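Local structure of alkaline phosphatase D (Bacillus subtilis, 2YEQ) at residues Trp204-Asp209 with Glu244-Arg249; Tyr262-Phe265 with Ala271-Asn274. The protein hydrolyses phosphate esters as an alkaline phosphatase and phosphodiesterase, using an active site that contains iron and calcium. All coordinates share one frame; numbering follows the deposited sequence.

Interaction 1 of 2, residues Trp204-Asp209 with Glu244-Arg249. With CA (calcium ion), chain B.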
loop_
_atom_site.group_PDB
_atom_site.type_symbol
_atom_site.label_atom_id
_atom_site.label_comp_id
_atom_site.label_asym_id
_atom_site.label_seq_id
_atom_site.Cartn_x
_atom_site.Cartn_y
_atom_site.Cartn_z
ATOM N N TRP A 204 -10.898 -0.861 3.279
ATOM C CA TRP A 204 -9.512 -0.600 2.922
ATOM C C TRP A 204 -9.261 0.913 2.817
ATOM O O TRP A 204 -10.136 1.685 2.373
ATOM C CB TRP A 204 -9.142 -1.232 1.590
ATOM C CG TRP A 204 -8.941 -2.721 1.594
ATOM C CD1 TRP A 204 -9.699 -3.652 2.254
ATOM C CD2 TRP A 204 -7.944 -3.459 0.877
ATOM N NE1 TRP A 204 -9.229 -4.901 2.002
ATOM C CE2 TRP A 204 -8.160 -4.822 1.152
ATOM C CE3 TRP A 204 -6.877 -3.096 0.035
ATOM C CZ2 TRP A 204 -7.368 -5.815 0.625
ATOM C CZ3 TRP A 204 -6.090 -4.065 -0.477
ATOM C CH2 TRP A 204 -6.336 -5.423 -0.206
ATOM N N VAL A 205 -8.053 1.309 3.225
ATOM C CA VAL A 205 -7.517 2.646 3.031
ATOM C C VAL A 205 -6.299 2.463 2.140
ATOM O O VAL A 205 -5.269 1.928 2.560
ATOM C CB VAL A 205 -7.168 3.327 4.361
ATOM C CG1 VAL A 205 -6.629 4.769 4.146
ATOM C CG2 VAL A 205 -8.430 3.395 5.229
ATOM N N VAL A 206 -6.424 2.861 0.874
ATOM C CA VAL A 206 -5.352 2.621 -0.081
ATOM C C VAL A 206 -4.571 3.909 -0.385
ATOM O O VAL A 206 -5.131 5.010 -0.382
ATOM C CB VAL A 206 -5.925 2.014 -1.412
ATOM C CG1 VAL A 206 -6.632 0.661 -1.128
ATOM C CG2 VAL A 206 -6.907 2.998 -2.072
ATOM N N THR A 207 -3.281 3.740 -0.660
ATOM C CA THR A 207 -2.465 4.787 -1.265
ATOM C C THR A 207 -1.495 4.112 -2.192
ATOM O O THR A 207 -1.195 2.931 -2.010
ATOM C CB THR A 207 -1.758 5.665 -0.215
ATOM O OG1 THR A 207 -1.100 6.737 -0.887
ATOM C CG2 THR A 207 -0.759 4.826 0.675
ATOM N N TRP A 208 -1.045 4.812 -3.232
ATOM C CA TRP A 208 -0.280 4.156 -4.303
ATOM C C TRP A 208 1.201 4.395 -4.093
ATOM O O TRP A 208 1.579 5.252 -3.310
ATOM C CB TRP A 208 -0.699 4.696 -5.686
ATOM C CG TRP A 208 -0.762 6.173 -5.807
ATOM C CD1 TRP A 208 0.112 7.092 -5.297
ATOM C CD2 TRP A 208 -1.765 6.919 -6.508
ATOM N NE1 TRP A 208 -0.301 8.366 -5.633
ATOM C CE2 TRP A 208 -1.443 8.285 -6.379
ATOM C CE3 TRP A 208 -2.894 6.559 -7.251
ATOM C CZ2 TRP A 208 -2.222 9.291 -6.940
ATOM C CZ3 TRP A 208 -3.672 7.553 -7.802
ATOM C CH2 TRP A 208 -3.325 8.916 -7.654
ATOM N N ASP A 209 2.024 3.648 -4.804
ATOM C CA ASP A 209 3.439 3.967 -4.945
ATOM C C ASP A 209 3.722 4.117 -6.448
ATOM O O ASP A 209 2.899 4.725 -7.150
ATOM C CB ASP A 209 4.360 2.934 -4.267
ATOM C CG ASP A 209 5.815 3.428 -4.149
ATOM O OD1 ASP A 209 6.024 4.656 -3.914
ATOM O OD2 ASP A 209 6.756 2.578 -4.347
ATOM N N GLU A 244 -11.170 4.304 -10.607
ATOM C CA GLU A 244 -12.259 3.428 -11.051
ATOM C C GLU A 244 -12.258 2.118 -10.251
ATOM O O GLU A 244 -13.304 1.539 -10.047
ATOM C CB GLU A 244 -12.161 3.157 -12.562
ATOM C CG GLU A 244 -12.501 4.404 -13.398
ATOM C CD GLU A 244 -12.163 4.318 -14.863
ATOM O OE1 GLU A 244 -11.429 3.390 -15.256
ATOM O OE2 GLU A 244 -12.631 5.221 -15.627
ATOM N N HIS A 245 -11.092 1.654 -9.809
ATOM C CA HIS A 245 -11.002 0.360 -9.149
ATOM C C HIS A 245 -10.828 0.406 -7.632
ATOM O O HIS A 245 -10.715 -0.631 -7.005
ATOM C CB HIS A 245 -9.918 -0.501 -9.794
ATOM C CG HIS A 245 -10.266 -0.912 -11.185
ATOM N ND1 HIS A 245 -10.088 -0.076 -12.264
ATOM C CD2 HIS A 245 -10.861 -2.033 -11.659
ATOM C CE1 HIS A 245 -10.544 -0.678 -13.351
ATOM N NE2 HIS A 245 -11.013 -1.864 -13.009
ATOM N N MET A 246 -10.844 1.590 -7.044
ATOM C CA MET A 246 -10.575 1.723 -5.607
ATOM C C MET A 246 -11.714 2.387 -4.864
ATOM O O MET A 246 -12.351 3.316 -5.377
ATOM C CB MET A 246 -9.296 2.531 -5.391
ATOM C CG MET A 246 -8.037 1.831 -5.801
ATOM S SD MET A 246 -7.786 0.260 -4.929
ATOM C CE MET A 246 -6.254 -0.313 -5.557
ATOM N N PRO A 247 -11.947 1.967 -3.618
ATOM C CA PRO A 247 -13.057 2.514 -2.827
ATOM C C PRO A 247 -12.695 3.854 -2.185
ATOM O O PRO A 247 -12.504 3.948 -0.971
ATOM C CB PRO A 247 -13.287 1.441 -1.768
ATOM C CG PRO A 247 -11.938 0.901 -1.522
ATOM C CD PRO A 247 -11.257 0.892 -2.888
ATOM N N LEU A 248 -12.631 4.880 -3.023
ATOM C CA LEU A 248 -12.278 6.246 -2.640
ATOM C C LEU A 248 -13.487 7.159 -2.656
ATOM O O LEU A 248 -14.452 6.919 -3.367
ATOM C CB LEU A 248 -11.227 6.767 -3.626
ATOM C CG LEU A 248 -9.905 5.984 -3.662
ATOM C CD1 LEU A 248 -8.976 6.500 -4.751
ATOM C CD2 LEU A 248 -9.157 6.023 -2.319
ATOM N N ARG A 249 -13.421 8.241 -1.900
ATOM C CA ARG A 249 -14.482 9.252 -1.898
ATOM C C ARG A 249 -14.377 10.188 -3.102
ATOM O O ARG A 249 -13.378 10.180 -3.793
ATOM C CB ARG A 249 -14.444 10.037 -0.590
ATOM C CG ARG A 249 -14.861 9.166 0.566
ATOM C CD ARG A 249 -14.895 9.881 1.868
ATOM N NE ARG A 249 -15.256 8.948 2.943
ATOM C CZ ARG A 249 -16.489 8.722 3.390
ATOM N NH1 ARG A 249 -17.538 9.340 2.878
ATOM N NH2 ARG A 249 -16.682 7.858 4.372
HETATM CA CA CA B . 7.306 0.543 -5.265
HETATM O O HOH W 1 5.703 -0.142 -3.375
#
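Met246 folds its side chain against the isopropyl group of Val206, and the meeting shows how the end of a strand leading to a metal ligand can be packed: the side chains that touch here are apolar, a thioether and aliphatic methyls. Traced outward from the backbone, Met246 CB first lies 4.1 Å from Val206 CG2. CG keeps to the same methyl, and a bend at chi2 (-59°) then turns SD over the valine, where it stands 4.0 Å from Val206 CG1 and almost as close to CG2. The chain runs straight on to CE, and the methionine side chain also touches Tyr152.

Val206 divides its two methyls. CG2, set between the backbone N and the carbonyl carbon by a chi1 of -60°, meets the methionine and also Leu248 CD2, at 3.8 Å. CG1 serves SD on one hand and on the other lies in the plane of the Trp204 indole, at its edge, 3.9 Å from CE3 of that ring. The indole NE1 is engaged with Ala198.

Pro247, between the two residues that grip the valine, centres an inverse gamma turn closed by Leu248 N to Met246 O (2.8 Å). The turn presents both neighbouring side chains to Val206, while the pyrrolidine approaches the strand loosely, with CG 4.4 Å from Trp204 O, and packs on Val24 and Trp26 of strand 23-28.

Three residues after Val206, Asp209 OD2 binds calcium at 2.3 Å; Asp151, Asp210 and Asp380 share the ion, and Arg279 forms a salt bridge with Asp209 OD1. Loops that follow strands of the central sheets supply metal ligands in this way in calcineurin-like metallophosphatases.

Interaction 2 of 2, residues Tyr262-Phe265 with Ala271-Asn274. With PE5 (3,6,9,12,15,18,21,24-octaoxahexacosan-1-ol), chain V.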
loop_
_atom_site.group_PDB
_atom_site.type_symbol
_atom_site.label_atom_id
_atom_site.label_comp_id
_atom_site.label_asym_id
_atom_site.label_seq_id
_atom_site.Cartn_x
_atom_site.Cartn_y
_atom_site.Cartn_z
ATOM N N TYR A 262 -3.647 11.952 -0.770
ATOM C CA TYR A 262 -3.278 12.102 0.638
ATOM C C TYR A 262 -4.462 12.574 1.470
ATOM O O TYR A 262 -5.282 13.367 1.021
ATOM C CB TYR A 262 -2.002 12.931 0.845
ATOM C CG TYR A 262 -2.087 14.419 0.636
ATOM C CD1 TYR A 262 -2.560 15.258 1.631
ATOM C CD2 TYR A 262 -1.590 14.991 -0.534
ATOM C CE1 TYR A 262 -2.575 16.642 1.458
ATOM C CE2 TYR A 262 -1.596 16.359 -0.719
ATOM C CZ TYR A 262 -2.078 17.177 0.263
ATOM O OH TYR A 262 -2.064 18.519 0.047
ATOM N N ARG A 263 -4.598 11.996 2.663
ATOM C CA ARG A 263 -5.754 12.257 3.484
ATOM C C ARG A 263 -5.524 11.796 4.926
ATOM O O ARG A 263 -4.567 11.086 5.225
ATOM C CB ARG A 263 -7.003 11.579 2.913
ATOM C CG ARG A 263 -6.868 10.082 2.692
ATOM C CD ARG A 263 -7.828 9.615 1.584
ATOM N NE ARG A 263 -7.980 8.153 1.444
ATOM C CZ ARG A 263 -7.095 7.312 0.935
ATOM N NH1 ARG A 263 -5.908 7.709 0.466
ATOM N NH2 ARG A 263 -7.413 6.042 0.849
ATOM N N HIS A 264 -6.396 12.259 5.804
ATOM C CA HIS A 264 -6.228 12.036 7.230
ATOM C C HIS A 264 -7.526 11.581 7.898
ATOM O O HIS A 264 -8.612 11.990 7.529
ATOM C CB HIS A 264 -5.703 13.317 7.885
ATOM C CG HIS A 264 -5.811 13.322 9.378
ATOM N ND1 HIS A 264 -6.945 13.744 10.040
ATOM C CD2 HIS A 264 -4.932 12.936 10.337
ATOM C CE1 HIS A 264 -6.759 13.619 11.344
ATOM N NE2 HIS A 264 -5.548 13.126 11.550
ATOM N N PHE A 265 -7.393 10.725 8.907
ATOM C CA PHE A 265 -8.521 10.384 9.762
ATOM C C PHE A 265 -8.018 9.898 11.135
ATOM O O PHE A 265 -6.868 9.503 11.277
ATOM C CB PHE A 265 -9.402 9.314 9.105
ATOM C CG PHE A 265 -8.738 7.980 8.972
ATOM C CD1 PHE A 265 -7.872 7.723 7.915
ATOM C CD2 PHE A 265 -8.976 6.971 9.894
ATOM C CE1 PHE A 265 -7.250 6.495 7.791
ATOM C CE2 PHE A 265 -8.362 5.745 9.772
ATOM C CZ PHE A 265 -7.487 5.505 8.720
ATOM N N ALA A 271 -5.658 6.748 17.664
ATOM C CA ALA A 271 -4.629 6.889 16.610
ATOM C C ALA A 271 -5.083 7.871 15.540
ATOM O O ALA A 271 -6.242 7.823 15.101
ATOM C CB ALA A 271 -4.293 5.540 15.990
ATOM N N SER A 272 -4.169 8.763 15.163
ATOM C CA SER A 272 -4.357 9.727 14.081
ATOM C C SER A 272 -3.525 9.234 12.889
ATOM O O SER A 272 -2.319 9.029 13.018
ATOM C CB SER A 272 -3.901 11.111 14.546
ATOM O OG SER A 272 -3.832 12.047 13.482
ATOM N N PHE A 273 -4.184 8.999 11.751
ATOM C CA PHE A 273 -3.547 8.375 10.585
ATOM C C PHE A 273 -3.388 9.416 9.481
ATOM O O PHE A 273 -4.368 10.011 9.063
ATOM C CB PHE A 273 -4.407 7.239 10.060
ATOM C CG PHE A 273 -4.382 6.014 10.924
ATOM C CD1 PHE A 273 -3.390 5.082 10.782
ATOM C CD2 PHE A 273 -5.362 5.808 11.891
ATOM C CE1 PHE A 273 -3.351 3.945 11.575
ATOM C CE2 PHE A 273 -5.338 4.666 12.693
ATOM C CZ PHE A 273 -4.320 3.740 12.536
ATOM N N ASN A 274 -2.154 9.627 9.065
ATOM C CA ASN A 274 -1.819 10.501 7.945
ATOM C C ASN A 274 -1.402 9.608 6.807
ATOM O O ASN A 274 -0.322 9.028 6.840
ATOM C CB ASN A 274 -0.670 11.431 8.339
ATOM C CG ASN A 274 -1.006 12.274 9.564
ATOM O OD1 ASN A 274 -1.744 13.256 9.476
ATOM N ND2 ASN A 274 -0.552 11.820 10.734
HETATM C C50 PE5 V . -6.158 19.668 0.920
HETATM O O1 PE5 V . -6.494 18.280 0.977
HETATM C C1 PE5 V . -6.648 17.768 2.310
HETATM C C2 PE5 V . -6.824 16.247 2.278
HETATM O O2 PE5 V . -8.214 15.919 2.168
HETATM C C3 PE5 V . -8.523 14.660 1.547
HETATM C C4 PE5 V . -9.895 14.697 0.895
#
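His264 and Ser272 are joined side chain to side chain, NE2 to OG at 2.8 Å, the hydroxyl lying in the imidazole plane at the ring edge. With CG trans to the backbone N (chi1 166°), the histidine leans toward strand 271-275, which brings NE2 to Ser272. The backbone supplies two further bonds. Phe273 N donates to Phe265 O at 2.8 Å and 168°, and Phe265 N returns a bond of 3.1 Å to Phe273 O.

That reciprocal pair identifies Phe265 and Phe273 as a hydrogen-bonded antiparallel pair and His264 with Asn274 as the adjoining non-hydrogen-bonded one, in a beta hairpin formed by strands 263-267 and 271-275. The hairpin sits at one margin of a mixed sheet, strand 263-267 outermost within the chain and strand 271-275 joined to strand 325-329.

On the face bearing His264, its CD2 lies 3.2 Å from Phe273 O and a similar distance from Asn274 OD1. The imidazole and the amide run side by side, pointing the same way; Asn274 OD1 and ND2 are bonded to Asn317 ND2 and Val327 O respectively. Replacing His264 by alanine is likely to leave Ser272 OG without this partner and the side of the Asn274 amide uncovered.

The phenylalanines occupy the other face. The Phe265 and Phe273 rings are near parallel, 17° between planes, but slid apart with centroids 5.1 Å from each other, so overlap is slight. A CH-pi contact accompanies this pairing: Phe273 CB lies over one face of the Phe265 ring, off-centre toward its rim. Beside it, Phe265 CE2 meets Phe273 CD2 at 3.7 Å, and Phe147 receives the Phe273 ring from strand 145-148.

How the interactions relate
Arg263 connects the two contacts, whose centres are 14 Å apart. From the hairpin of interaction 2 it reaches the strand of interaction 1, where NH2 probably hydrogen-bonds to Val206 O at 2.8 Å and also packs 3.6 Å from Leu248 CD2; Asp17 pairs with the same guanidinium group. Beside it, Val205 CG1 lies 4.1 Å from Phe265 CE1, so the phenylalanine face of one sheet rests on strand 203-206 of the other. Interaction 1 lies nearer the metals: it contains the calcium ligand Asp209, and the Met246 side chain is about 14 Å from the iron. Interaction 2 thus meets the active-site framework through the strand that precedes this ligand.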